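Local coordinates for protein Stk_08120 (Sulfolobus tokodaii str. 7, PDB 2EJX) that probably serves as a fatty acid carrier, a member of a thermoacidophile-specific family with a Bet v 1-like fold, at residues T13-F24 and I126-R137; G69-Y77 and G84-D92. All blocks are in the same frame, centred on the assembly; numbering follows the deposited sequence.

How the contacts relate
Contact 1 (T13-F24 with I126-R137) joins helix 17-24 to the C-terminal third of the long helix 105-137, and contact 2 (G69-Y77 with G84-D92) is a hairpin in the middle of the antiparallel sheet. Their centres lie about 16 Å apart, and along the chain contact 2 is nested inside the loop that contact 1 closes. They meet through helix 17-24: M21 CE packs 3.4 Å from I88 O, and D18 OD1 stands 3.6 Å from K90 NZ, a long, weak ion pair. One sheet face thus meets the helices, as in Bet v 1-like folds, whose ligand cavity commonly lies between sheet and long helix; these contacts do not settle whether the fatty acid lies there.

Contact 1. Residues T13-F24 and I126-R137; sequences TNQDIDVVMTIF and IDEIIRLERIKR
Q15 and D127 reach across from the loop and the long helix because in each CG lies anti to the carbonyl carbon (chi1 -80° in Q15); a second bend, at chi2, carries the Q15 amide along the helix toward R134. There R134 NH1 donates to Q15 OE1 at 2.8 Å. The acceptor lies in the guanidinium plane and NH1 sits nearly in line with the C=O of Q15, though the N-H is somewhat bent; amide and guanidinium planes are 67° apart. V19 CG1 rests over one face of this guanidinium, 3.6 Å from R134 NE, while the I139 carboxylate pairs with NE. D127 spreads its two oxygens over the loop, each using its syn lone pair: OD1 accepts from T13 OG1 at 2.5 Å and OD2 from N14 N at 2.9 Å. T13 OG1 in turn accepts from Q15 N, an ST turn, so both Q15 N and D127 hold the hydroxyl. Beyond these polar bonds, further along the long helix, I23 enters as a knob among I130, E133, R134 and R137, its CG2 3.9 Å from I130 CD1. V20 CG2 meets I130 CG2 at 4.0 Å. The helix axes approach to 10.9 Å and cross at 78°, so a short helix, N-capped by D16, packs steeply across a long one, as expected where a helix after the first strand meets the C-terminal helix of a Bet v 1-like fold.

Contact 2. Residues G69-Y77 and G84-D92; sequences GVDEVRIIY and GILYIRKKD
V73 and I88 lie side by side on the sheet face that also carries I75 and L86, with V73 CG1 4.1 Å from I88 CD1. I75 CB and L86 CB are 4.2 Å apart, and M21, F24 and T30 of the two short helices cover this face. At its far end the Y77 ring lies over G84: the glycine CA sits 3.8 Å from the ring centroid, 25° off its normal, a CH-pi contact, while Y77 OH bonds to H102. The backbones form an antiparallel beta hairpin in which V73-I88, I75-L86 and Y77-G84 are hydrogen-bonded pairs; the straightest bond, Y77 N to G84 O, reaches 177°. On the opposite face I85 CG2 and R89 NH2 lie over the two faces of the Y87 ring, and E72 OE2 meets its edge. R74 NE and R74 NH2 grip E72 OE2 side-on, both at 2.7 Å and from one face of the carboxylate, while E72 OE1 makes a long salt bridge to R89 NE. Replacing E72 by an alanine removes the carboxylate, which would probably leave R74 freer to turn without its close counter-charge and R89 without its distant one. Outermost, a water links D71 OD1 to K90 NZ.

Contact 1. Residues T13-F24 and I126-R137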
loop_
_atom_site.group_PDB
_atom_site.type_symbol
_atom_site.label_atom_id
_atom_site.label_comp_id
_atom_site.label_asym_id
_atom_site.label_seq_id
_atom_site.Cartn_x
_atom_site.Cartn_y
_atom_site.Cartn_z
ATOM N N THR A 13 -11.992 -1.968 -10.400
ATOM C CA THR A 13 -12.896 -1.178 -9.564
ATOM C C THR A 13 -13.977 -0.476 -10.377
ATOM O O THR A 13 -13.744 -0.037 -11.498
ATOM C CB THR A 13 -12.110 -0.117 -8.711
ATOM O OG1 THR A 13 -13.012 0.692 -7.939
ATOM C CG2 THR A 13 -11.309 0.820 -9.608
ATOM N N ASN A 14 -15.184 -0.436 -9.816
ATOM C CA ASN A 14 -16.263 0.402 -10.306
ATOM C C ASN A 14 -16.377 1.724 -9.567
ATOM O O ASN A 14 -17.327 2.494 -9.790
ATOM C CB ASN A 14 -17.582 -0.344 -10.131
ATOM C CG ASN A 14 -17.773 -1.437 -11.142
ATOM O OD1 ASN A 14 -17.177 -1.419 -12.223
ATOM N ND2 ASN A 14 -18.671 -2.364 -10.829
ATOM N N GLN A 15 -15.459 1.991 -8.637
ATOM C CA GLN A 15 -15.479 3.259 -7.925
ATOM C C GLN A 15 -14.778 4.287 -8.810
ATOM O O GLN A 15 -14.071 3.896 -9.755
ATOM C CB GLN A 15 -14.767 3.134 -6.556
ATOM C CG GLN A 15 -15.567 2.521 -5.432
ATOM C CD GLN A 15 -16.461 3.540 -4.768
ATOM O OE1 GLN A 15 -16.357 4.727 -5.033
ATOM N NE2 GLN A 15 -17.356 3.078 -3.918
ATOM N N ASP A 16 -14.969 5.574 -8.545
ATOM C CA ASP A 16 -14.314 6.604 -9.347
ATOM C C ASP A 16 -12.818 6.389 -9.193
ATOM O O ASP A 16 -12.283 6.484 -8.086
ATOM C CB ASP A 16 -14.697 8.016 -8.890
ATOM C CG ASP A 16 -13.969 9.111 -9.666
ATOM O OD1 ASP A 16 -12.732 9.220 -9.586
ATOM O OD2 ASP A 16 -14.640 9.895 -10.367
ATOM N N ILE A 17 -12.160 6.119 -10.305
ATOM C CA ILE A 17 -10.755 5.722 -10.270
ATOM C C ILE A 17 -9.840 6.782 -9.680
ATOM O O ILE A 17 -8.821 6.454 -9.115
ATOM C CB ILE A 17 -10.228 5.299 -11.686
ATOM C CG1 ILE A 17 -8.840 4.646 -11.563
ATOM C CG2 ILE A 17 -10.223 6.517 -12.683
ATOM C CD1 ILE A 17 -8.840 3.197 -11.040
ATOM N N ASP A 18 -10.194 8.049 -9.824
ATOM C CA ASP A 18 -9.337 9.087 -9.363
ATOM C C ASP A 18 -9.462 9.222 -7.862
ATOM O O ASP A 18 -8.476 9.417 -7.158
ATOM C CB ASP A 18 -9.593 10.384 -10.159
ATOM C CG ASP A 18 -9.192 10.223 -11.632
ATOM O OD1 ASP A 18 -8.100 9.660 -11.912
ATOM O OD2 ASP A 18 -9.989 10.597 -12.510
ATOM N N VAL A 19 -10.658 8.984 -7.354
ATOM C CA VAL A 19 -10.842 8.880 -5.900
ATOM C C VAL A 19 -10.048 7.725 -5.318
ATOM O O VAL A 19 -9.404 7.887 -4.286
ATOM C CB VAL A 19 -12.371 8.800 -5.552
ATOM C CG1 VAL A 19 -12.579 8.480 -4.050
ATOM C CG2 VAL A 19 -13.016 10.173 -5.887
ATOM N N VAL A 20 -10.103 6.576 -5.970
ATOM C CA VAL A 20 -9.377 5.416 -5.499
ATOM C C VAL A 20 -7.865 5.658 -5.440
ATOM O O VAL A 20 -7.197 5.310 -4.458
ATOM C CB VAL A 20 -9.708 4.200 -6.359
ATOM C CG1 VAL A 20 -8.877 2.994 -5.940
ATOM C CG2 VAL A 20 -11.293 3.860 -6.259
ATOM N N MET A 21 -7.336 6.191 -6.534
ATOM C CA MET A 21 -5.916 6.577 -6.595
ATOM C C MET A 21 -5.547 7.559 -5.472
ATOM O O MET A 21 -4.478 7.440 -4.842
ATOM C CB MET A 21 -5.594 7.181 -7.966
ATOM C CG MET A 21 -5.625 6.212 -9.149
ATOM S SD MET A 21 -4.363 4.897 -8.988
ATOM C CE MET A 21 -2.880 5.830 -9.224
ATOM N N THR A 22 -6.380 8.567 -5.253
ATOM C CA THR A 22 -6.163 9.511 -4.161
ATOM C C THR A 22 -6.091 8.847 -2.783
ATOM O O THR A 22 -5.225 9.188 -1.979
ATOM C CB THR A 22 -7.219 10.669 -4.166
ATOM O OG1 THR A 22 -7.156 11.349 -5.413
ATOM C CG2 THR A 22 -6.926 11.685 -3.068
ATOM N N ILE A 23 -7.005 7.906 -2.498
ATOM C CA ILE A 23 -6.964 7.151 -1.267
ATOM C C ILE A 23 -5.657 6.328 -1.159
ATOM O O ILE A 23 -5.040 6.301 -0.109
ATOM C CB ILE A 23 -8.291 6.323 -1.056
ATOM C CG1 ILE A 23 -9.452 7.306 -0.877
ATOM C CG2 ILE A 23 -8.218 5.292 0.105
ATOM C CD1 ILE A 23 -10.866 6.609 -0.949
ATOM N N PHE A 24 -5.226 5.724 -2.237
ATOM C CA PHE A 24 -3.980 4.952 -2.222
ATOM C C PHE A 24 -2.757 5.851 -1.950
ATOM O O PHE A 24 -1.756 5.369 -1.390
ATOM C CB PHE A 24 -3.822 4.155 -3.532
ATOM C CG PHE A 24 -4.399 2.774 -3.459
ATOM C CD1 PHE A 24 -3.783 1.800 -2.671
ATOM C CD2 PHE A 24 -5.575 2.439 -4.168
ATOM C CE1 PHE A 24 -4.310 0.509 -2.574
ATOM C CE2 PHE A 24 -6.083 1.149 -4.100
ATOM C CZ PHE A 24 -5.467 0.192 -3.300
ATOM N N ILE A 126 -12.250 -4.456 -2.893
ATOM C CA ILE A 126 -11.804 -3.045 -3.073
ATOM C C ILE A 126 -12.945 -2.055 -3.038
ATOM O O ILE A 126 -12.861 -1.020 -2.374
ATOM C CB ILE A 126 -10.969 -2.863 -4.405
ATOM C CG1 ILE A 126 -10.421 -1.454 -4.533
ATOM C CG2 ILE A 126 -11.792 -3.285 -5.597
ATOM C CD1 ILE A 126 -9.443 -1.031 -3.432
ATOM N N ASP A 127 -14.055 -2.374 -3.695
ATOM C CA ASP A 127 -15.104 -1.349 -3.787
ATOM C C ASP A 127 -15.843 -1.074 -2.439
ATOM O O ASP A 127 -16.239 0.084 -2.185
ATOM C CB ASP A 127 -16.055 -1.683 -4.918
ATOM C CG ASP A 127 -15.455 -1.340 -6.276
ATOM O OD1 ASP A 127 -14.324 -0.789 -6.339
ATOM O OD2 ASP A 127 -16.149 -1.560 -7.283
ATOM N N GLU A 128 -16.008 -2.132 -1.629
ATOM C CA GLU A 128 -16.573 -2.061 -0.263
ATOM C C GLU A 128 -15.592 -1.335 0.654
ATOM O O GLU A 128 -15.978 -0.460 1.410
ATOM C CB GLU A 128 -16.885 -3.462 0.309
ATOM C CG GLU A 128 -17.911 -4.315 -0.526
ATOM C CD GLU A 128 -17.318 -5.256 -1.641
ATOM O OE1 GLU A 128 -16.186 -5.059 -2.162
ATOM O OE2 GLU A 128 -18.017 -6.249 -1.998
ATOM N N ILE A 129 -14.303 -1.649 0.531
ATOM C CA ILE A 129 -13.290 -0.921 1.357
ATOM C C ILE A 129 -13.317 0.610 1.020
ATOM O O ILE A 129 -13.352 1.497 1.899
ATOM C CB ILE A 129 -11.908 -1.536 1.115
ATOM C CG1 ILE A 129 -11.824 -2.918 1.810
ATOM C CG2 ILE A 129 -10.809 -0.515 1.600
ATOM C CD1 ILE A 129 -10.683 -3.819 1.290
ATOM N N ILE A 130 -13.325 0.941 -0.260
ATOM C CA ILE A 130 -13.258 2.327 -0.692
ATOM C C ILE A 130 -14.555 3.051 -0.402
ATOM O O ILE A 130 -14.539 4.226 -0.088
ATOM C CB ILE A 130 -12.946 2.436 -2.199
ATOM C CG1 ILE A 130 -11.530 1.872 -2.533
ATOM C CG2 ILE A 130 -13.188 3.927 -2.720
ATOM C CD1 ILE A 130 -10.291 2.788 -2.060
ATOM N N ARG A 131 -15.686 2.365 -0.512
ATOM C CA ARG A 131 -16.962 3.008 -0.209
ATOM C C ARG A 131 -16.968 3.515 1.241
ATOM O O ARG A 131 -17.348 4.661 1.521
ATOM C CB ARG A 131 -18.098 2.047 -0.409
ATOM C CG ARG A 131 -19.454 2.691 -0.253
ATOM C CD ARG A 131 -20.571 1.668 -0.490
ATOM N NE ARG A 131 -20.544 0.639 0.543
ATOM C CZ ARG A 131 -21.113 0.760 1.737
ATOM N NH1 ARG A 131 -21.784 1.859 2.056
ATOM N NH2 ARG A 131 -21.004 -0.222 2.614
ATOM N N LEU A 132 -16.549 2.649 2.140
ATOM C CA LEU A 132 -16.380 3.032 3.562
ATOM C C LEU A 132 -15.335 4.144 3.787
ATOM O O LEU A 132 -15.575 5.049 4.603
ATOM C CB LEU A 132 -16.041 1.771 4.392
ATOM C CG LEU A 132 -17.232 0.833 4.531
ATOM C CD1 LEU A 132 -16.768 -0.465 5.227
ATOM C CD2 LEU A 132 -18.381 1.457 5.337
ATOM N N GLU A 133 -14.187 4.075 3.096
ATOM C CA GLU A 133 -13.195 5.168 3.154
ATOM C C GLU A 133 -13.811 6.494 2.723
ATOM O O GLU A 133 -13.606 7.509 3.337
ATOM C CB GLU A 133 -11.940 4.829 2.293
ATOM C CG GLU A 133 -11.059 3.714 2.911
ATOM C CD GLU A 133 -10.455 4.168 4.264
ATOM O OE1 GLU A 133 -10.240 5.379 4.506
ATOM O OE2 GLU A 133 -10.220 3.285 5.087
ATOM N N ARG A 134 -14.560 6.474 1.638
ATOM C CA ARG A 134 -15.208 7.685 1.150
ATOM C C ARG A 134 -16.210 8.313 2.124
ATOM O O ARG A 134 -16.354 9.551 2.196
ATOM C CB ARG A 134 -15.895 7.349 -0.158
ATOM C CG ARG A 134 -14.872 7.185 -1.265
ATOM C CD ARG A 134 -15.592 6.989 -2.614
ATOM N NE ARG A 134 -16.059 8.283 -3.111
ATOM C CZ ARG A 134 -16.529 8.505 -4.341
ATOM N NH1 ARG A 134 -16.619 7.498 -5.186
ATOM N NH2 ARG A 134 -16.912 9.738 -4.720
ATOM N N ILE A 135 -16.937 7.466 2.835
ATOM C CA ILE A 135 -17.957 7.942 3.779
ATOM C C ILE A 135 -17.195 8.660 4.897
ATOM O O ILE A 135 -17.536 9.798 5.288
ATOM C CB ILE A 135 -18.872 6.800 4.347
ATOM C CG1 ILE A 135 -19.848 6.273 3.289
ATOM C CG2 ILE A 135 -19.713 7.345 5.543
ATOM C CD1 ILE A 135 -20.425 4.902 3.625
ATOM N N LYS A 136 -16.116 8.039 5.359
ATOM C CA LYS A 136 -15.332 8.598 6.477
ATOM C C LYS A 136 -14.572 9.856 6.065
ATOM O O LYS A 136 -14.479 10.821 6.846
ATOM C CB LYS A 136 -14.373 7.554 7.021
ATOM C CG LYS A 136 -13.414 8.088 8.080
ATOM C CD LYS A 136 -12.194 7.135 8.255
ATOM C CE LYS A 136 -11.344 7.053 6.971
ATOM N NZ LYS A 136 -9.886 6.716 7.205
ATOM N N ARG A 137 -14.013 9.859 4.853
ATOM C CA ARG A 137 -13.227 11.021 4.354
ATOM C C ARG A 137 -14.040 12.147 3.767
ATOM O O ARG A 137 -13.481 13.245 3.524
ATOM C CB ARG A 137 -12.168 10.567 3.303
ATOM C CG ARG A 137 -11.208 9.588 3.833
ATOM C CD ARG A 137 -10.536 8.760 2.727
ATOM N NE ARG A 137 -9.588 7.791 3.305
ATOM C CZ ARG A 137 -8.294 8.036 3.553
ATOM N NH1 ARG A 137 -7.750 9.203 3.239
ATOM N NH2 ARG A 137 -7.535 7.093 4.103
HETATM O O HOH W 1 -17.754 6.399 -7.850
#

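Contact 2. Residues G69-Y77 and G84-D92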
loop_
_atom_site.group_PDB
_atom_site.type_symbol
_atom_site.label_atom_id
_atom_site.label_comp_id
_atom_site.label_asym_id
_atom_site.label_seq_id
_atom_site.Cartn_x
_atom_site.Cartn_y
_atom_site.Cartn_z
ATOM N N GLY A 69 2.212 11.448 -9.023
ATOM C CA GLY A 69 2.509 11.767 -10.400
ATOM C C GLY A 69 1.276 11.665 -11.260
ATOM O O GLY A 69 0.180 11.423 -10.770
ATOM N N VAL A 70 1.443 11.855 -12.556
ATOM C CA VAL A 70 0.347 11.613 -13.455
ATOM C C VAL A 70 0.010 10.132 -13.322
ATOM O O VAL A 70 0.843 9.254 -13.542
ATOM C CB VAL A 70 0.671 12.050 -14.897
ATOM C CG1 VAL A 70 -0.454 11.688 -15.862
ATOM C CG2 VAL A 70 0.911 13.561 -14.910
ATOM N N ASP A 71 -1.209 9.869 -12.890
ATOM C CA ASP A 71 -1.741 8.483 -12.888
ATOM C C ASP A 71 -0.892 7.492 -12.094
ATOM O O ASP A 71 -0.949 6.275 -12.309
ATOM C CB ASP A 71 -2.029 8.004 -14.319
ATOM C CG ASP A 71 -3.284 8.657 -14.928
ATOM O OD1 ASP A 71 -4.187 9.124 -14.195
ATOM O OD2 ASP A 71 -3.383 8.700 -16.164
ATOM N N GLU A 72 -0.137 8.002 -11.125
ATOM C CA GLU A 72 0.774 7.142 -10.386
ATOM C C GLU A 72 0.980 7.647 -8.972
ATOM O O GLU A 72 0.955 8.856 -8.729
ATOM C CB GLU A 72 2.130 7.021 -11.109
ATOM C CG GLU A 72 3.123 6.157 -10.323
ATOM C CD GLU A 72 4.332 5.691 -11.122
ATOM O OE1 GLU A 72 4.265 5.541 -12.367
ATOM O OE2 GLU A 72 5.355 5.452 -10.471
ATOM N N VAL A 73 1.135 6.716 -8.031
ATOM C CA VAL A 73 1.505 7.026 -6.652
ATOM C C VAL A 73 2.757 6.178 -6.384
ATOM O O VAL A 73 2.742 4.997 -6.618
ATOM C CB VAL A 73 0.415 6.598 -5.654
ATOM C CG1 VAL A 73 0.862 6.881 -4.239
ATOM C CG2 VAL A 73 -0.921 7.322 -5.922
ATOM N N ARG A 74 3.826 6.792 -5.882
ATOM C CA ARG A 74 5.073 6.086 -5.662
ATOM C C ARG A 74 5.439 6.305 -4.196
ATOM O O ARG A 74 5.569 7.440 -3.748
ATOM C CB ARG A 74 6.119 6.687 -6.615
ATOM C CG ARG A 74 7.282 5.817 -6.923
ATOM C CD ARG A 74 8.202 6.438 -7.998
ATOM N NE ARG A 74 7.556 6.400 -9.323
ATOM C CZ ARG A 74 8.203 6.483 -10.491
ATOM N NH1 ARG A 74 9.531 6.586 -10.516
ATOM N NH2 ARG A 74 7.528 6.440 -11.641
ATOM N N ILE A 75 5.547 5.234 -3.422
ATOM C CA ILE A 75 5.867 5.340 -1.986
ATOM C C ILE A 75 7.265 4.760 -1.794
ATOM O O ILE A 75 7.493 3.561 -1.991
ATOM C CB ILE A 75 4.835 4.617 -1.097
ATOM C CG1 ILE A 75 3.426 5.167 -1.388
ATOM C CG2 ILE A 75 5.171 4.789 0.394
ATOM C CD1 ILE A 75 2.294 4.654 -0.489
ATOM N N ILE A 76 8.203 5.631 -1.452
ATOM C CA ILE A 76 9.596 5.208 -1.235
ATOM C C ILE A 76 9.807 4.984 0.249
ATOM O O ILE A 76 9.473 5.837 1.066
ATOM C CB ILE A 76 10.542 6.268 -1.809
ATOM C CG1 ILE A 76 10.225 6.409 -3.304
ATOM C CG2 ILE A 76 11.989 5.875 -1.582
ATOM C CD1 ILE A 76 11.093 7.413 -4.063
ATOM N N TYR A 77 10.316 3.810 0.632
ATOM C CA TYR A 77 10.409 3.522 2.056
ATOM C C TYR A 77 11.758 2.885 2.431
ATOM O O TYR A 77 12.433 2.338 1.553
ATOM C CB TYR A 77 9.272 2.606 2.499
ATOM C CG TYR A 77 9.329 1.231 1.863
ATOM C CD1 TYR A 77 10.090 0.202 2.445
ATOM C CD2 TYR A 77 8.631 0.951 0.656
ATOM C CE1 TYR A 77 10.148 -1.072 1.866
ATOM C CE2 TYR A 77 8.697 -0.321 0.084
ATOM C CZ TYR A 77 9.463 -1.302 0.700
ATOM O OH TYR A 77 9.509 -2.526 0.129
ATOM N N GLY A 84 12.728 -0.078 -0.276
ATOM C CA GLY A 84 11.992 -0.388 -1.466
ATOM C C GLY A 84 11.098 0.712 -1.966
ATOM O O GLY A 84 11.157 1.827 -1.460
ATOM N N ILE A 85 10.311 0.379 -2.996
ATOM C CA ILE A 85 9.277 1.290 -3.529
ATOM C C ILE A 85 7.964 0.528 -3.720
ATOM O O ILE A 85 7.947 -0.594 -4.244
ATOM C CB ILE A 85 9.717 1.924 -4.908
ATOM C CG1 ILE A 85 11.081 2.617 -4.736
ATOM C CG2 ILE A 85 8.738 2.963 -5.344
ATOM C CD1 ILE A 85 11.694 3.198 -5.980
ATOM N N LEU A 86 6.869 1.152 -3.300
ATOM C CA LEU A 86 5.524 0.655 -3.620
ATOM C C LEU A 86 4.901 1.565 -4.665
ATOM O O LEU A 86 4.772 2.778 -4.451
ATOM C CB LEU A 86 4.657 0.624 -2.359
ATOM C CG LEU A 86 3.202 0.132 -2.457
ATOM C CD1 LEU A 86 3.193 -1.267 -2.851
ATOM C CD2 LEU A 86 2.608 0.252 -1.068
ATOM N N TYR A 87 4.500 0.979 -5.785
ATOM C CA TYR A 87 3.823 1.735 -6.827
ATOM C C TYR A 87 2.350 1.399 -6.887
ATOM O O TYR A 87 1.983 0.240 -6.807
ATOM C CB TYR A 87 4.371 1.368 -8.193
ATOM C CG TYR A 87 5.862 1.504 -8.311
ATOM C CD1 TYR A 87 6.421 2.666 -8.821
ATOM C CD2 TYR A 87 6.713 0.466 -7.897
ATOM C CE1 TYR A 87 7.794 2.797 -8.933
ATOM C CE2 TYR A 87 8.093 0.592 -8.014
ATOM C CZ TYR A 87 8.623 1.769 -8.527
ATOM O OH TYR A 87 10.005 1.935 -8.659
ATOM N N ILE A 88 1.528 2.432 -7.083
ATOM C CA ILE A 88 0.134 2.250 -7.476
ATOM C C ILE A 88 -0.110 3.006 -8.811
ATOM O O ILE A 88 0.053 4.230 -8.876
ATOM C CB ILE A 88 -0.863 2.642 -6.334
ATOM C CG1 ILE A 88 -0.490 1.954 -4.989
ATOM C CG2 ILE A 88 -2.320 2.236 -6.747
ATOM C CD1 ILE A 88 0.367 2.819 -4.003
ATOM N N ARG A 89 -0.431 2.266 -9.888
ATOM C CA ARG A 89 -0.509 2.851 -11.224
ATOM C C ARG A 89 -1.909 2.672 -11.794
ATOM O O ARG A 89 -2.421 1.569 -11.795
ATOM C CB ARG A 89 0.512 2.233 -12.178
ATOM C CG ARG A 89 1.971 2.316 -11.700
ATOM C CD ARG A 89 2.897 1.575 -12.692
ATOM N NE ARG A 89 4.310 1.714 -12.299
ATOM C CZ ARG A 89 5.242 0.772 -12.446
ATOM N NH1 ARG A 89 4.952 -0.395 -13.021
ATOM N NH2 ARG A 89 6.483 1.018 -12.040
ATOM N N LYS A 90 -2.526 3.774 -12.225
ATOM C CA LYS A 90 -3.763 3.695 -12.943
ATOM C C LYS A 90 -3.472 3.130 -14.338
ATOM O O LYS A 90 -2.609 3.642 -15.046
ATOM C CB LYS A 90 -4.432 5.084 -13.016
ATOM C CG LYS A 90 -5.602 5.144 -14.008
ATOM C CD LYS A 90 -6.381 6.396 -13.851
ATOM C CE LYS A 90 -7.356 6.570 -14.987
ATOM N NZ LYS A 90 -7.923 7.953 -15.023
ATOM N N LYS A 91 -4.208 2.094 -14.738
ATOM C CA LYS A 91 -4.046 1.487 -16.059
ATOM C C LYS A 91 -5.134 1.936 -17.019
ATOM O O LYS A 91 -4.859 2.127 -18.214
ATOM C CB LYS A 91 -3.976 -0.033 -15.948
ATOM C CG LYS A 91 -2.877 -0.525 -15.054
ATOM C CD LYS A 91 -2.420 -1.944 -15.402
ATOM C CE LYS A 91 -3.534 -2.941 -15.272
ATOM N NZ LYS A 91 -3.020 -4.332 -15.214
ATOM N N ASP A 92 -6.376 2.065 -16.530
ATOM C CA ASP A 92 -7.471 2.665 -17.308
ATOM C C ASP A 92 -8.510 3.101 -16.315
ATOM O O ASP A 92 -8.201 3.141 -15.112
ATOM C CB ASP A 92 -8.086 1.691 -18.340
ATOM C CG ASP A 92 -8.499 0.348 -17.725
ATOM O OD1 ASP A 92 -9.115 0.292 -16.615
ATOM O OD2 ASP A 92 -8.186 -0.666 -18.369
HETATM O O HOH W 2 -6.049 9.451 -16.091
#